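Local coordinates for protein putative cytosine/guanine deaminase (Unidentified, PDB 2PAJ) that catalyses the zinc-dependent hydrolytic deamination of 2-amino-4-hydroxypteridines such as isoxanthopterin to the corresponding 2,4-dihydroxypteridines, releasing ammonium, at residues 119-122 with 123-127; 384-387 with 388-391; 405-408 with 409-412. All coordinates share one frame; numbering follows the deposited sequence.

Contact 1 of 3, residues 119-122 with 123-127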
loop_
_atom_site.group_PDB
_atom_site.type_symbol
_atom_site.label_atom_id
_atom_site.label_comp_id
_atom_site.label_asym_id
_atom_site.label_seq_id
_atom_site.Cartn_x
_atom_site.Cartn_y
_atom_site.Cartn_z
ATOM N N ALA A 119 -7.219 11.766 -3.789
ATOM C CA ALA A 119 -6.091 11.288 -3.010
ATOM C C ALA A 119 -6.431 11.340 -1.544
ATOM O O ALA A 119 -6.188 10.379 -0.812
ATOM C CB ALA A 119 -4.870 12.141 -3.287
ATOM N N ARG A 120 -6.997 12.461 -1.107
ATOM C CA ARG A 120 -7.357 12.600 0.295
ATOM C C ARG A 120 -8.341 11.501 0.690
ATOM O O ARG A 120 -8.115 10.777 1.654
ATOM C CB ARG A 120 -7.945 13.987 0.567
ATOM C CG ARG A 120 -8.110 14.297 2.052
ATOM C CD ARG A 120 -8.243 15.798 2.278
ATOM N NE ARG A 120 -8.617 16.157 3.650
ATOM C CZ ARG A 120 -7.885 15.893 4.729
ATOM N NH1 ARG A 120 -6.727 15.262 4.607
ATOM N NH2 ARG A 120 -8.313 16.256 5.930
ATOM N N ILE A 121 -9.422 11.374 -0.069
ATOM C CA ILE A 121 -10.428 10.353 0.195
ATOM C C ILE A 121 -9.826 8.955 0.371
ATOM O O ILE A 121 -9.945 8.350 1.432
ATOM C CB ILE A 121 -11.463 10.289 -0.940
ATOM C CG1 ILE A 121 -12.351 11.537 -0.903
ATOM C CG2 ILE A 121 -12.299 9.039 -0.791
ATOM C CD1 ILE A 121 -13.178 11.777 -2.181
ATOM N N GLY A 122 -9.183 8.441 -0.669
ATOM C CA GLY A 122 -8.603 7.108 -0.589
ATOM C C GLY A 122 -7.576 6.939 0.510
ATOM O O GLY A 122 -7.414 5.856 1.068
ATOM N N LEU A 123 -6.865 8.019 0.801
ATOM C CA LEU A 123 -5.832 8.011 1.826
ATOM C C LEU A 123 -6.520 7.925 3.194
ATOM O O LEU A 123 -6.100 7.165 4.064
ATOM C CB LEU A 123 -5.009 9.299 1.715
ATOM C CG LEU A 123 -3.480 9.270 1.692
ATOM C CD1 LEU A 123 -2.973 8.201 0.736
ATOM C CD2 LEU A 123 -2.985 10.654 1.289
ATOM N N ILE A 124 -7.586 8.701 3.367
ATOM C CA ILE A 124 -8.330 8.707 4.614
ATOM C C ILE A 124 -8.964 7.345 4.904
ATOM O O ILE A 124 -8.884 6.845 6.026
ATOM C CB ILE A 124 -9.480 9.742 4.600
ATOM C CG1 ILE A 124 -8.946 11.167 4.418
ATOM C CG2 ILE A 124 -10.239 9.655 5.895
ATOM C CD1 ILE A 124 -8.079 11.657 5.548
ATOM N N GLU A 125 -9.610 6.745 3.910
ATOM C CA GLU A 125 -10.248 5.473 4.169
ATOM C C GLU A 125 -9.228 4.380 4.383
ATOM O O GLU A 125 -9.517 3.348 4.987
ATOM C CB GLU A 125 -11.262 5.111 3.071
ATOM C CG GLU A 125 -10.824 5.224 1.634
ATOM C CD GLU A 125 -11.969 4.897 0.652
ATOM O OE1 GLU A 125 -12.562 3.803 0.792
ATOM O OE2 GLU A 125 -12.276 5.711 -0.266
ATOM N N LEU A 126 -8.010 4.638 3.941
ATOM C CA LEU A 126 -6.929 3.675 4.099
ATOM C C LEU A 126 -6.352 3.788 5.504
ATOM O O LEU A 126 -5.958 2.796 6.104
ATOM C CB LEU A 126 -5.852 3.960 3.054
ATOM C CG LEU A 126 -5.040 2.840 2.423
ATOM C CD1 LEU A 126 -5.859 1.587 2.250
ATOM C CD2 LEU A 126 -4.548 3.343 1.089
ATOM N N ALA A 127 -6.313 5.008 6.021
ATOM C CA ALA A 127 -5.774 5.244 7.352
ATOM C C ALA A 127 -6.695 4.687 8.425
ATOM O O ALA A 127 -6.232 4.199 9.457
ATOM C CB ALA A 127 -5.548 6.731 7.576
#
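Arg-120 and Ile-124 meet one turn apart on helix 112-127. The arginine chain runs out extended from CG to NE, and CD1 of Ile-124 comes over one face of its guanidinium, 4.0 Å from NH1; nearer the backbone, CG of Arg-120 lies 4.0 Å from CG1 of Ile-124. A second pair, Ile-121 and Glu-125, is offset by one residue. Here CG of Glu-125 sits between its own backbone N and carbonyl carbon (chi1 49°), a setting that swings the carboxylate back along the helix until OE2 is 3.4 Å from CG2 of Ile-121. That oxygen is engaged further out by a salt bridge to Lys-85.

What spaces both pairs is the ordinary i to i+4 ladder. Ile-124 N binds Arg-120 O at 2.7 Å and Glu-125 N binds Ile-121 O at 3.0 Å, while the bond from Leu-126 N to Gly-122 O is weak, near the end of the helix. Around this turn, Ile-121 and Ile-124 rest on Leu-467 of the C-terminal helix 464-483, Ala-119 and Leu-123 face helix 149-159, and Leu-126 packs against Cys-131 and Val-134 of barrel strand 131-136.

Contact 2 of 3, residues 384-387 with 388-391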
loop_
_atom_site.group_PDB
_atom_site.type_symbol
_atom_site.label_atom_id
_atom_site.label_comp_id
_atom_site.label_asym_id
_atom_site.label_seq_id
_atom_site.Cartn_x
_atom_site.Cartn_y
_atom_site.Cartn_z
ATOM N N ALA A 384 -2.169 -15.482 10.534
ATOM C CA ALA A 384 -0.818 -14.948 10.693
ATOM C C ALA A 384 -0.163 -14.895 9.329
ATOM O O ALA A 384 0.547 -13.957 8.988
ATOM C CB ALA A 384 -0.005 -15.836 11.622
ATOM N N GLU A 385 -0.420 -15.936 8.558
ATOM C CA GLU A 385 0.094 -16.086 7.212
ATOM C C GLU A 385 -0.255 -14.838 6.415
ATOM O O GLU A 385 0.586 -14.244 5.758
ATOM C CB GLU A 385 -0.576 -17.305 6.603
ATOM C CG GLU A 385 0.319 -18.234 5.834
ATOM C CD GLU A 385 0.561 -17.738 4.447
ATOM O OE1 GLU A 385 0.957 -18.549 3.577
ATOM O OE2 GLU A 385 0.360 -16.525 4.240
ATOM N N VAL A 386 -1.515 -14.446 6.492
ATOM C CA VAL A 386 -2.016 -13.278 5.789
ATOM C C VAL A 386 -1.580 -11.957 6.423
ATOM O O VAL A 386 -1.315 -10.983 5.723
ATOM C CB VAL A 386 -3.549 -13.343 5.721
ATOM C CG1 VAL A 386 -4.106 -12.132 5.004
ATOM C CG2 VAL A 386 -3.962 -14.633 5.024
ATOM N N ILE A 387 -1.508 -11.921 7.749
ATOM C CA ILE A 387 -1.094 -10.707 8.435
ATOM C C ILE A 387 0.331 -10.387 8.022
ATOM O O ILE A 387 0.731 -9.231 7.977
ATOM C CB ILE A 387 -1.169 -10.868 9.977
ATOM C CG1 ILE A 387 -2.628 -10.956 10.429
ATOM C CG2 ILE A 387 -0.501 -9.687 10.658
ATOM C CD1 ILE A 387 -2.792 -11.216 11.917
ATOM N N HIS A 388 1.096 -11.421 7.710
ATOM C CA HIS A 388 2.474 -11.233 7.292
ATOM C C HIS A 388 2.490 -10.534 5.948
ATOM O O HIS A 388 3.199 -9.548 5.762
ATOM C CB HIS A 388 3.188 -12.576 7.160
ATOM C CG HIS A 388 4.649 -12.439 6.906
ATOM N ND1 HIS A 388 5.280 -13.045 5.843
ATOM C CD2 HIS A 388 5.598 -11.734 7.559
ATOM C CE1 HIS A 388 6.559 -12.717 5.850
ATOM N NE2 HIS A 388 6.776 -11.922 6.881
ATOM N N TRP A 389 1.706 -11.062 5.014
ATOM C CA TRP A 389 1.615 -10.504 3.672
ATOM C C TRP A 389 1.212 -9.038 3.696
ATOM O O TRP A 389 1.762 -8.229 2.955
ATOM C CB TRP A 389 0.599 -11.288 2.849
ATOM C CG TRP A 389 1.022 -12.675 2.541
ATOM C CD1 TRP A 389 2.290 -13.180 2.607
ATOM C CD2 TRP A 389 0.205 -13.726 2.006
ATOM N NE1 TRP A 389 2.323 -14.472 2.140
ATOM C CE2 TRP A 389 1.058 -14.837 1.758
ATOM C CE3 TRP A 389 -1.161 -13.839 1.699
ATOM C CZ2 TRP A 389 0.588 -16.052 1.218
ATOM C CZ3 TRP A 389 -1.628 -15.040 1.162
ATOM C CH2 TRP A 389 -0.750 -16.131 0.925
ATOM N N GLY A 390 0.264 -8.705 4.568
ATOM C CA GLY A 390 -0.238 -7.342 4.662
ATOM C C GLY A 390 0.601 -6.359 5.446
ATOM O O GLY A 390 0.305 -5.160 5.459
ATOM N N THR A 391 1.647 -6.859 6.093
ATOM C CA THR A 391 2.518 -6.004 6.887
ATOM C C THR A 391 3.989 -6.141 6.499
ATOM O O THR A 391 4.426 -5.538 5.530
ATOM C CB THR A 391 2.343 -6.277 8.420
ATOM O OG1 THR A 391 2.675 -7.637 8.707
ATOM C CG2 THR A 391 0.896 -6.034 8.852
#
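The carboxylate of Glu-385 is perpendicular to the Trp-389 indole, the two planes 89° apart, with both oxygens lowered toward the ring. OE2 lies over the face, 3.0 Å above the plane and offset toward the rim, so that it is 3.1 Å from both CE2 and CZ2 of Trp-389; OE1 hangs out past the rim, 3.5 Å from CZ2 of the same indole. The glutamate reaches this place by bending at its second torsion (chi2 -81°), which folds the chain over the indole of the next turn. OE1 also makes a salt bridge to Arg-322, whose side chain touches Trp-389 as well; the negative charge above the ring is thus probably offset by a nearby positive one.

Trp-389 has CG anti to its carbonyl carbon, beside the backbone N (chi1 -68°), and the indole extends back along the preceding turn. Val-386 adds a looser apolar contact, its CG2 4.4 Å from CE3 of the indole. The helix, 383-398, belongs to the TIM-barrel amidohydrolase domain: Val-386 and Trp-389 face helix 346-359, and Trp-389 also reaches Val-331 and Ile-333 of barrel strand 331-333.

Farther along, Thr-391 holds OG1 between its own backbone N and carbonyl carbon, which turns the hydroxyl back to the preceding turn, where it donates to Ile-387 O at 2.6 Å. This bond forms where the backbone widens into a pi-type turn at 389-391. One residue earlier, Gly-390 N keeps the regular bond to Val-386 O, at 3.0 Å. The Thr-391 side chain also lies against Pro-70 and Trp-72 of strand 67-73.

Contact 3 of 3, residues 405-408 with 409-412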
loop_
_atom_site.group_PDB
_atom_site.type_symbol
_atom_site.label_atom_id
_atom_site.label_comp_id
_atom_site.label_asym_id
_atom_site.label_seq_id
_atom_site.Cartn_x
_atom_site.Cartn_y
_atom_site.Cartn_z
ATOM N N LYS A 405 6.761 -4.772 11.353
ATOM C CA LYS A 405 6.864 -5.773 12.407
ATOM C C LYS A 405 6.738 -5.171 13.794
ATOM O O LYS A 405 7.377 -4.167 14.102
ATOM C CB LYS A 405 8.204 -6.481 12.315
ATOM C CG LYS A 405 8.150 -7.920 11.870
ATOM C CD LYS A 405 9.548 -8.486 11.957
ATOM C CE LYS A 405 9.602 -9.985 11.782
ATOM N NZ LYS A 405 10.978 -10.458 12.165
ATOM N N VAL A 406 5.907 -5.774 14.638
ATOM C CA VAL A 406 5.781 -5.264 15.995
ATOM C C VAL A 406 6.860 -6.019 16.786
ATOM O O VAL A 406 6.594 -7.037 17.428
ATOM C CB VAL A 406 4.382 -5.524 16.607
ATOM C CG1 VAL A 406 4.247 -4.772 17.928
ATOM C CG2 VAL A 406 3.314 -5.075 15.647
ATOM N N ALA A 407 8.092 -5.523 16.691
ATOM C CA ALA A 407 9.227 -6.119 17.376
ATOM C C ALA A 407 10.125 -4.987 17.833
ATOM O O ALA A 407 10.181 -3.945 17.196
ATOM C CB ALA A 407 9.974 -7.055 16.432
ATOM N N VAL A 408 10.806 -5.183 18.952
ATOM C CA VAL A 408 11.685 -4.151 19.483
ATOM C C VAL A 408 12.790 -3.807 18.465
ATOM O O VAL A 408 13.428 -4.686 17.898
ATOM C CB VAL A 408 12.275 -4.604 20.861
ATOM C CG1 VAL A 408 13.056 -5.890 20.711
ATOM C CG2 VAL A 408 13.141 -3.519 21.436
ATOM N N GLY A 409 12.976 -2.514 18.220
ATOM C CA GLY A 409 13.983 -2.066 17.273
ATOM C C GLY A 409 13.388 -1.542 15.975
ATOM O O GLY A 409 14.018 -0.770 15.250
ATOM N N TYR A 410 12.161 -1.960 15.685
ATOM C CA TYR A 410 11.480 -1.539 14.474
ATOM C C TYR A 410 10.734 -0.225 14.629
ATOM O O TYR A 410 10.534 0.265 15.739
ATOM C CB TYR A 410 10.511 -2.618 14.017
ATOM C CG TYR A 410 11.172 -3.821 13.413
ATOM C CD1 TYR A 410 11.914 -4.708 14.201
ATOM C CD2 TYR A 410 11.045 -4.083 12.042
ATOM C CE1 TYR A 410 12.504 -5.822 13.642
ATOM C CE2 TYR A 410 11.628 -5.192 11.470
ATOM C CZ TYR A 410 12.359 -6.062 12.272
ATOM O OH TYR A 410 12.942 -7.174 11.713
ATOM N N ALA A 411 10.339 0.354 13.503
ATOM C CA ALA A 411 9.604 1.611 13.520
ATOM C C ALA A 411 8.270 1.387 14.220
ATOM O O ALA A 411 7.673 0.318 14.112
ATOM C CB ALA A 411 9.382 2.111 12.091
ATOM N N ALA A 412 7.801 2.409 14.927
ATOM C CA ALA A 412 6.541 2.324 15.662
ATOM C C ALA A 412 5.295 2.587 14.825
ATOM O O ALA A 412 4.666 3.640 14.954
ATOM C CB ALA A 412 6.566 3.277 16.846
#
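Lys-405 is laid across one face of the Tyr-410 ring. Its CB makes the closest approach to that face, a CH-pi contact 3.9 Å from the centroid of the Tyr-410 ring and 20° off the ring normal, displaced toward the side of CD2 and CE2. From there the lysine chain, extended beyond CG, crosses the ring obliquely toward the phenol end, where Lys-405 CD lies 3.6 Å from Tyr-410 OH. The aliphatic part of the lysine therefore covers the aromatic surface, and its charged NZ is carried past the ring to a salt bridge with Asp-30.

Ala-407 approaches the same face as the lysine, but by the side of CD1 and CE1, its CB 3.8 Å from Tyr-410 CD1. Val-408 O comes in differently, at the ring edge and in its plane. Tyr-410 can collect these neighbours because its CG is anti to its carbonyl carbon (chi1 -73°), which lays the ring back along the chain that precedes it.

The backbone makes that return possible. Tyr-410 N donates to Ala-407 O at 3.2 Å. Gly-409 has a positive phi (107°), a conformation that glycine readily adopts at this point of the turn. Just before this reversal, Val-406 is the centre of an inverse gamma turn with a weak bond from Ala-407 N to Lys-405 O. Backbone bonds from Gly-409 and Tyr-410 to Ile-46 tie the loop to strand 45-49 of the small mixed sheet. The arrangement as a whole is a type II beta turn from Ala-407 to Tyr-410, with glycine in its usual third position.

In the fold
The three contacts follow one another along the chain without touching, and together they sample the amidohydrolase fold from barrel to periphery. Contact 1, on helix 112-127, lies a shell or more from the zinc ion: the Leu-126 side chain is about 13 Å from the metal and Gly-122 about 9 Å from the side chain of Gln-81, a probable substrate residue. Contact 2 lies on another helix, its centre 21 Å from that of contact 1, with Gly-390 about 12 Å from the side chain of zinc ligand His-76. Contact 3, in the loop leading from helix 383-398 to strand 414-418, is away from these sites; its nearest atoms are about 6 Å from contact 2.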